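Local coordinates for protein B-agarase (Saccharophagus degradans, PDB 4BQ2) that hydrolyses agarose as an exo-acting beta-agarase of glycoside hydrolase family 50, at residues S295-Y300 and G373-F378; D301-T306 and T333-S338. One frame throughout, in Å; residues are numbered along the deposited sequence. Where two conformers were deposited one is given.

How the contacts relate
Contacts 1 and 2 are successive parts of one small antiparallel sheet. Their centres are about 12 Å apart. Strand 296-301 serves both: it pairs with 373-376 in contact 1 and with 335-336 in contact 2. Segment 333-338 falls within the chain that runs from Y300 to G373. E374 joins the two. Its OE2 is 2.6 Å from Y302 OH, a probable hydrogen bond, and 2.8 Å from R334 NE, a salt bridge. Y300 also packs on R334, with CD1 3.3 Å from NH2, in a cation-pi contact. Neither contact includes a ligand of the calcium ion, which is held by D7, E9, S37, K38 and D185.

Contact 1. Residues S295-Y300 and G373-F378; sequences STMTGY and GEAYSF
T298 OG1 is gripped twice. It donates to E374 OE1 at a short 2.5 Å, and it accepts from Y300 N at 3.2 Å. The second bond makes an ST turn. The carboxylate oxygen is met on its anti side, with the hydroxyl 20° out of the carboxylate plane. Chi1 of 64° sets OG1 between the backbone N and the carbonyl carbon of T298, where it can serve both partners. CG2 of T298 touches Y376 CB at 4.0 Å.

The E374 chain is extended beyond CG and runs alongside the Y300 side chain, pointing the same way. OE1 approaches Y300 CB at 3.6 Å and meets the ring obliquely. The ring and carboxylate planes are 41° apart.

The backbones form a central pair of the four-stranded antiparallel sheet 335-336, 296-301, 373-376, 359-362. T296 and Y376 are a hydrogen-bonded pair, joined by two N-H...O bonds. M297 and A375 are the non-hydrogen-bonded pair that follows. Strand 296-301 is interrupted after them. There T298 N donates to E374 O at 3.0 Å, and E374 N donates to Y300 O. A water fills in: it accepts from G299 N and donates to Y300 O and to E374 O.

M297 and A375 share one face of the sheet, with M297 SD 4.2 Å from A375 CB. S295 OG touches the same methyl at 3.3 Å and bonds to N360. T296 and Y376 lie on the other face. Y376 CD2 sits over the centre of the F378 ring, while T296 CG2 approaches that ring at its edge. S377 OG bonds to S294 OG and caps the following helix at S380 N.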
ATOM      1  N   SER A 295       8.060 -14.333   1.503  1.00 20.28           N
ATOM      2  CA  SER A 295       7.675 -15.573   2.182  1.00 21.10           C
ATOM      3  C   SER A 295       6.238 -15.504   2.681  1.00 20.99           C
ATOM      4  O   SER A 295       5.716 -14.405   2.911  1.00 19.96           O
ATOM      5  CB  SER A 295       8.645 -15.894   3.331  1.00 22.28           C
ATOM      6  OG  SER A 295       8.367 -15.094   4.485  1.00 22.58           O
ATOM      7  N   THR A 296       5.612 -16.682   2.836  1.00 21.09           N
ATOM      8  CA  THR A 296       4.205 -16.831   3.265  1.00 22.40           C
ATOM      9  C   THR A 296       4.130 -17.844   4.409  1.00 24.00           C
ATOM     10  O   THR A 296       4.880 -18.826   4.382  1.00 23.52           O
ATOM     11  CB  THR A 296       3.296 -17.257   2.077  1.00 21.01           C
ATOM     12  OG1 THR A 296       1.917 -17.198   2.465  1.00 19.92           O
ATOM     13  CG2 THR A 296       3.681 -18.660   1.451  1.00 20.17           C
ATOM     14  N   MET A 297       3.280 -17.601   5.423  1.00 23.44           N
ATOM     15  CA  MET A 297       3.239 -18.493   6.589  1.00 24.80           C
ATOM     16  C   MET A 297       2.778 -19.911   6.198  1.00 23.19           C
ATOM     17  O   MET A 297       1.738 -20.064   5.552  1.00 22.83           O
ATOM     18  CB  MET A 297       2.351 -17.922   7.727  1.00 24.04           C
ATOM     19  CG  MET A 297       2.820 -16.613   8.383  1.00 24.01           C
ATOM     20  SD  MET A 297       4.480 -16.649   9.096  1.00 27.34           S
ATOM     21  CE  MET A 297       4.317 -15.356  10.320  1.00 28.81           C
ATOM     22  N   THR A 298       3.566 -20.926   6.569  1.00 22.44           N
ATOM     23  CA  THR A 298       3.219 -22.325   6.263  1.00 23.24           C
ATOM     24  C   THR A 298       2.212 -22.971   7.211  1.00 24.55           C
ATOM     25  O   THR A 298       1.577 -23.992   6.871  1.00 26.24           O
ATOM     26  CB  THR A 298       4.446 -23.249   6.231  1.00 23.92           C
ATOM     27  OG1 THR A 298       5.029 -23.302   7.534  1.00 25.36           O
ATOM     28  CG2 THR A 298       5.486 -22.783   5.202  1.00 25.37           C
ATOM     29  N   GLY A 299       2.077 -22.401   8.402  1.00 26.24           N
ATOM     30  CA  GLY A 299       1.248 -22.989   9.428  1.00 27.32           C
ATOM     31  C   GLY A 299       2.039 -23.843  10.399  1.00 29.07           C
ATOM     32  O   GLY A 299       1.459 -24.386  11.345  1.00 31.76           O
ATOM     33  N   TYR A 300       3.349 -23.972  10.184  1.00 28.12           N
ATOM     34  CA  TYR A 300       4.200 -24.654  11.163  1.00 28.82           C
ATOM     35  C   TYR A 300       4.949 -23.695  12.106  1.00 29.68           C
ATOM     36  O   TYR A 300       5.104 -22.487  11.820  1.00 27.72           O
ATOM     37  CB  TYR A 300       5.151 -25.624  10.463  1.00 31.90           C
ATOM     38  CG  TYR A 300       4.420 -26.755   9.753  1.00 35.59           C
ATOM     39  CD1 TYR A 300       3.859 -26.557   8.495  1.00 36.02           C
ATOM     40  CD2 TYR A 300       4.266 -28.010  10.359  1.00 37.83           C
ATOM     41  CE1 TYR A 300       3.182 -27.576   7.840  1.00 40.81           C
ATOM     42  CE2 TYR A 300       3.587 -29.033   9.716  1.00 40.65           C
ATOM     43  CZ  TYR A 300       3.052 -28.807   8.450  1.00 42.97           C
ATOM     44  OH  TYR A 300       2.375 -29.800   7.781  1.00 47.10           O
ATOM     45  N   GLY A 373       6.140 -17.710  13.095  1.00 26.59           N
ATOM     46  CA  GLY A 373       6.041 -18.984  12.420  1.00 26.32           C
ATOM     47  C   GLY A 373       6.988 -19.201  11.275  1.00 26.19           C
ATOM     48  O   GLY A 373       7.694 -18.272  10.806  1.00 25.12           O
ATOM     49  N   GLU A 374       7.016 -20.454  10.848  1.00 24.27           N
ATOM     50  CA  GLU A 374       7.744 -20.835   9.661  1.00 24.51           C
ATOM     51  C   GLU A 374       7.037 -20.232   8.436  1.00 22.38           C
ATOM     52  O   GLU A 374       5.800 -20.110   8.388  1.00 21.95           O
ATOM     53  CB  GLU A 374       7.844 -22.364   9.581  1.00 24.07           C
ATOM     54  CG  GLU A 374       8.424 -22.903   8.275  1.00 24.62           C
ATOM     55  CD  GLU A 374       8.154 -24.386   8.100  1.00 25.42           C
ATOM     56  OE1 GLU A 374       7.076 -24.739   7.548  1.00 25.84           O
ATOM     57  OE2 GLU A 374       9.025 -25.193   8.505  1.00 25.92           O
ATOM     58  N   ALA A 375       7.845 -19.781   7.479  1.00 21.73           N
ATOM     59  CA  ALA A 375       7.332 -19.267   6.222  1.00 20.28           C
ATOM     60  C   ALA A 375       8.154 -19.878   5.069  1.00 19.94           C
ATOM     61  O   ALA A 375       9.232 -20.439   5.303  1.00 21.92           O
ATOM     62  CB  ALA A 375       7.363 -17.738   6.232  1.00 20.25           C
ATOM     63  N   TYR A 376       7.630 -19.852   3.849  1.00 19.87           N
ATOM     64  CA  TYR A 376       8.398 -20.355   2.717  1.00 19.69           C
ATOM     65  C   TYR A 376       8.328 -19.345   1.592  1.00 18.87           C
ATOM     66  O   TYR A 376       7.273 -18.751   1.351  1.00 18.43           O
ATOM     67  CB  TYR A 376       7.897 -21.739   2.248  1.00 20.51           C
ATOM     68  CG  TYR A 376       8.788 -22.419   1.204  1.00 20.44           C
ATOM     69  CD1 TYR A 376       9.948 -23.081   1.594  1.00 21.79           C
ATOM     70  CD2 TYR A 376       8.464 -22.391  -0.155  1.00 20.37           C
ATOM     71  CE1 TYR A 376      10.771 -23.713   0.672  1.00 21.45           C
ATOM     72  CE2 TYR A 376       9.284 -23.011  -1.097  1.00 21.15           C
ATOM     73  CZ  TYR A 376      10.438 -23.685  -0.664  1.00 21.76           C
ATOM     74  OH  TYR A 376      11.288 -24.315  -1.557  1.00 20.99           O
ATOM     75  N   SER A 377       9.470 -19.107   0.949  1.00 18.47           N
ATOM     76  CA  SER A 377       9.530 -18.224  -0.212  1.00 17.80           C
ATOM     77  C   SER A 377       9.579 -19.033  -1.504  1.00 17.87           C
ATOM     78  O   SER A 377      10.649 -19.507  -1.923  1.00 18.82           O
ATOM     79  CB  SER A 377      10.743 -17.266  -0.133  1.00 18.71           C
ATOM     80  OG  SER A 377      10.754 -16.478  -1.324  1.00 17.76           O
ATOM     81  N   PHE A 378       8.422 -19.192  -2.133  1.00 17.85           N
ATOM     82  CA  PHE A 378       8.350 -19.845  -3.433  1.00 18.67           C
ATOM     83  C   PHE A 378       9.138 -19.072  -4.512  1.00 17.55           C
ATOM     84  O   PHE A 378       9.804 -19.681  -5.360  1.00 17.17           O
ATOM     85  CB  PHE A 378       6.898 -20.060  -3.845  1.00 19.12           C
ATOM     86  CG  PHE A 378       6.220 -21.137  -3.049  1.00 20.54           C
ATOM     87  CD1 PHE A 378       6.365 -22.483  -3.413  1.00 20.61           C
ATOM     88  CD2 PHE A 378       5.452 -20.813  -1.929  1.00 21.14           C
ATOM     89  CE1 PHE A 378       5.741 -23.481  -2.654  1.00 22.23           C
ATOM     90  CE2 PHE A 378       4.830 -21.807  -1.183  1.00 21.66           C
ATOM     91  CZ  PHE A 378       4.981 -23.132  -1.545  1.00 21.48           C
TER
HETATM   92  O   HOH W   1       3.644 -20.670  10.155  1.00 27.72           O

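Contact 2. Residues D301-T306 and T333-S338; sequences DYDQAT and TRHLAS
The H335 imidazole lies over the D301 carbonyl. D301 O sits 3.3 Å above one ring face, offset toward the rim. T333 O is at the ring edge, where ND1 makes a weak hydrogen bond to it. With chi1 at 64°, the H335 ring stays near its own backbone, which brings its face to D301 O. D301 CB also touches the ring, 3.7 Å from NE2. The carboxylate of D301 turns elsewhere, to Y361 and R372. D301 OD1 also takes Y302 N, which comes from above the carboxylate plane.

The Y302 ring is met at its edge by R334, with CB 3.8 Å from CE1. The guanidinium plane is 44° from the ring plane, and R334 NE is salt-bridged to E374. Y361 also meets the Y302 ring.

T333 OG1 reaches over to the other segment. It accepts from D303 N at 2.9 Å in an almost straight bond (174°), and it is also bonded to S330 O. Further along, D303 O is held by two donors, T306 N and T306 OG1, at the start of the 3-10 turn.

D301 and H335 form two backbone bonds. D301 N donates to H335 O at 2.8 Å. H335 N donates to D301 O at 3.0 Å. This is a single antiparallel hydrogen-bonded bridge, by which the short outermost strand 335-336 joins the end of strand 296-301 in the four-stranded antiparallel sheet.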
ATOM      1  N   ASP A 301       5.422 -24.243  13.230  1.00 29.31           N
ATOM      2  CA  ASP A 301       6.182 -23.491  14.201  1.00 27.66           C
ATOM      3  C   ASP A 301       7.339 -24.337  14.735  1.00 28.07           C
ATOM      4  O   ASP A 301       7.373 -25.559  14.544  1.00 27.70           O
ATOM      5  CB  ASP A 301       5.273 -22.951  15.321  1.00 29.62           C
ATOM      6  CG  ASP A 301       5.795 -21.645  15.924  1.00 29.84           C
ATOM      7  OD1 ASP A 301       6.930 -21.205  15.589  1.00 28.42           O
ATOM      8  OD2 ASP A 301       5.065 -21.049  16.751  1.00 29.64           O
ATOM      9  N   TYR A 302       8.312 -23.671  15.332  1.00 27.07           N
ATOM     10  CA  TYR A 302       9.497 -24.333  15.847  1.00 29.75           C
ATOM     11  C   TYR A 302       9.540 -24.156  17.358  1.00 30.48           C
ATOM     12  O   TYR A 302       8.924 -23.224  17.894  1.00 29.70           O
ATOM     13  CB  TYR A 302      10.768 -23.733  15.231  1.00 29.79           C
ATOM     14  CG  TYR A 302      10.846 -23.808  13.705  1.00 30.16           C
ATOM     15  CD1 TYR A 302      10.296 -24.882  13.001  1.00 29.68           C
ATOM     16  CD2 TYR A 302      11.487 -22.803  12.968  1.00 28.90           C
ATOM     17  CE1 TYR A 302      10.367 -24.944  11.610  1.00 28.65           C
ATOM     18  CE2 TYR A 302      11.552 -22.864  11.581  1.00 30.58           C
ATOM     19  CZ  TYR A 302      10.995 -23.944  10.914  1.00 27.83           C
ATOM     20  OH  TYR A 302      11.072 -24.013   9.544  1.00 26.88           O
ATOM     21  N   ASP A 303      10.227 -25.049  18.063  0.50 31.40           N
ATOM     22  CA  ASP A 303      10.338 -24.869  19.508  0.50 34.26           C
ATOM     23  C   ASP A 303      11.351 -23.746  19.777  0.50 34.48           C
ATOM     24  O   ASP A 303      12.474 -23.750  19.264  0.50 35.76           O
ATOM     25  CB  ASP A 303      10.614 -26.193  20.242  0.50 35.53           C
ATOM     26  CG  ASP A 303       9.332 -27.040  20.440  0.50 37.89           C
ATOM     27  OD1 ASP A 303       8.513 -26.713  21.328  0.50 37.56           O
ATOM     28  OD2 ASP A 303       9.131 -28.030  19.704  0.50 38.21           O
ATOM     29  N   GLN A 304      10.899 -22.768  20.553  1.00 32.43           N
ATOM     30  CA  GLN A 304      11.528 -21.450  20.703  1.00 35.54           C
ATOM     31  C   GLN A 304      12.982 -21.459  21.178  1.00 35.35           C
ATOM     32  O   GLN A 304      13.716 -20.496  20.919  1.00 36.62           O
ATOM     33  CB  GLN A 304      10.654 -20.505  21.539  1.00 36.81           C
ATOM     34  CG  GLN A 304       9.270 -20.285  20.930  1.00 34.71           C
ATOM     35  CD  GLN A 304       9.322 -19.614  19.554  1.00 35.09           C
ATOM     36  OE1 GLN A 304       9.020 -20.234  18.529  1.00 35.09           O
ATOM     37  NE2 GLN A 304       9.708 -18.348  19.530  1.00 35.19           N
ATOM     38  N   ALA A 305      13.404 -22.542  21.830  1.00 32.98           N
ATOM     39  CA  ALA A 305      14.798 -22.683  22.279  1.00 33.09           C
ATOM     40  C   ALA A 305      15.780 -22.722  21.096  1.00 33.54           C
ATOM     41  O   ALA A 305      16.998 -22.526  21.258  1.00 32.89           O
ATOM     42  CB  ALA A 305      14.955 -23.937  23.139  1.00 32.72           C
ATOM     43  N   THR A 306      15.239 -22.976  19.905  1.00 33.13           N
ATOM     44  CA  THR A 306      16.042 -23.122  18.706  1.00 33.44           C
ATOM     45  C   THR A 306      15.982 -21.891  17.824  1.00 34.39           C
ATOM     46  O   THR A 306      16.678 -21.835  16.822  1.00 34.59           O
ATOM     47  CB  THR A 306      15.622 -24.354  17.853  1.00 34.77           C
ATOM     48  OG1 THR A 306      14.339 -24.119  17.239  1.00 34.89           O
ATOM     49  CG2 THR A 306      15.591 -25.624  18.706  1.00 34.00           C
ATOM     50  N   THR A 333      12.197 -29.850  15.151  1.00 37.80           N
ATOM     51  CA  THR A 333      11.206 -29.584  16.210  1.00 36.63           C
ATOM     52  C   THR A 333       9.886 -29.071  15.629  1.00 35.57           C
ATOM     53  O   THR A 333       8.936 -28.780  16.351  1.00 34.46           O
ATOM     54  CB  THR A 333      11.696 -28.543  17.233  1.00 37.21           C
ATOM     55  OG1 THR A 333      11.638 -27.213  16.660  1.00 34.70           O
ATOM     56  CG2 THR A 333      13.111 -28.881  17.755  1.00 36.59           C
ATOM     57  N   ARG A 334       9.836 -28.990  14.307  1.00 33.90           N
ATOM     58  CA  ARG A 334       8.681 -28.453  13.590  1.00 32.58           C
ATOM     59  C   ARG A 334       7.334 -29.123  13.925  1.00 33.32           C
ATOM     60  O   ARG A 334       7.234 -30.353  14.035  1.00 31.97           O
ATOM     61  CB  ARG A 334       9.037 -28.494  12.123  1.00 31.00           C
ATOM     62  CG  ARG A 334       7.944 -28.551  11.097  1.00 31.23           C
ATOM     63  CD  ARG A 334       8.724 -28.590   9.796  1.00 31.36           C
ATOM     64  NE  ARG A 334       8.104 -27.773   8.773  1.00 30.97           N
ATOM     65  CZ  ARG A 334       7.197 -28.232   7.928  1.00 32.03           C
ATOM     66  NH1 ARG A 334       6.815 -29.510   7.995  1.00 33.00           N
ATOM     67  NH2 ARG A 334       6.690 -27.418   7.009  1.00 31.75           N
ATOM     68  N   HIS A 335       6.312 -28.294  14.128  1.00 32.04           N
ATOM     69  CA  HIS A 335       4.983 -28.760  14.565  1.00 34.45           C
ATOM     70  C   HIS A 335       3.879 -27.872  14.013  1.00 34.51           C
ATOM     71  O   HIS A 335       4.086 -26.677  13.745  1.00 33.27           O
ATOM     72  CB  HIS A 335       4.870 -28.875  16.111  1.00 34.13           C
ATOM     73  CG  HIS A 335       4.999 -27.565  16.834  1.00 34.25           C
ATOM     74  ND1 HIS A 335       6.201 -27.098  17.328  1.00 34.92           N
ATOM     75  CD2 HIS A 335       4.076 -26.616  17.133  1.00 34.05           C
ATOM     76  CE1 HIS A 335       6.011 -25.924  17.907  1.00 34.26           C
ATOM     77  NE2 HIS A 335       4.732 -25.606  17.795  1.00 34.13           N
ATOM     78  N   LEU A 336       2.702 -28.465  13.854  1.00 34.10           N
ATOM     79  CA  LEU A 336       1.541 -27.759  13.354  1.00 34.68           C
ATOM     80  C   LEU A 336       1.030 -26.744  14.369  1.00 35.79           C
ATOM     81  O   LEU A 336       0.823 -27.062  15.537  1.00 36.81           O
ATOM     82  CB  LEU A 336       0.446 -28.768  12.979  1.00 36.67           C
ATOM     83  CG  LEU A 336      -0.649 -28.357  11.987  1.00 39.35           C
ATOM     84  CD1 LEU A 336      -0.031 -27.939  10.658  1.00 36.46           C
ATOM     85  CD2 LEU A 336      -1.689 -29.467  11.790  1.00 36.23           C
ATOM     86  N   ALA A 337       0.852 -25.509  13.918  1.00 33.52           N
ATOM     87  CA  ALA A 337       0.242 -24.458  14.731  1.00 32.76           C
ATOM     88  C   ALA A 337      -1.041 -23.960  14.060  1.00 31.42           C
ATOM     89  O   ALA A 337      -1.981 -23.541  14.726  1.00 30.95           O
ATOM     90  CB  ALA A 337       1.224 -23.313  14.957  1.00 33.06           C
ATOM     91  N   SER A 338      -1.086 -24.028  12.734  1.00 31.22           N
ATOM     92  CA  SER A 338      -2.301 -23.678  12.019  1.00 29.28           C
ATOM     93  C   SER A 338      -2.620 -24.693  10.951  1.00 31.19           C
ATOM     94  O   SER A 338      -2.040 -24.656   9.852  1.00 30.17           O
ATOM     95  CB  SER A 338      -2.225 -22.270  11.423  1.00 30.34           C
ATOM     96  OG  SER A 338      -3.428 -21.973  10.738  1.00 26.05           O
TER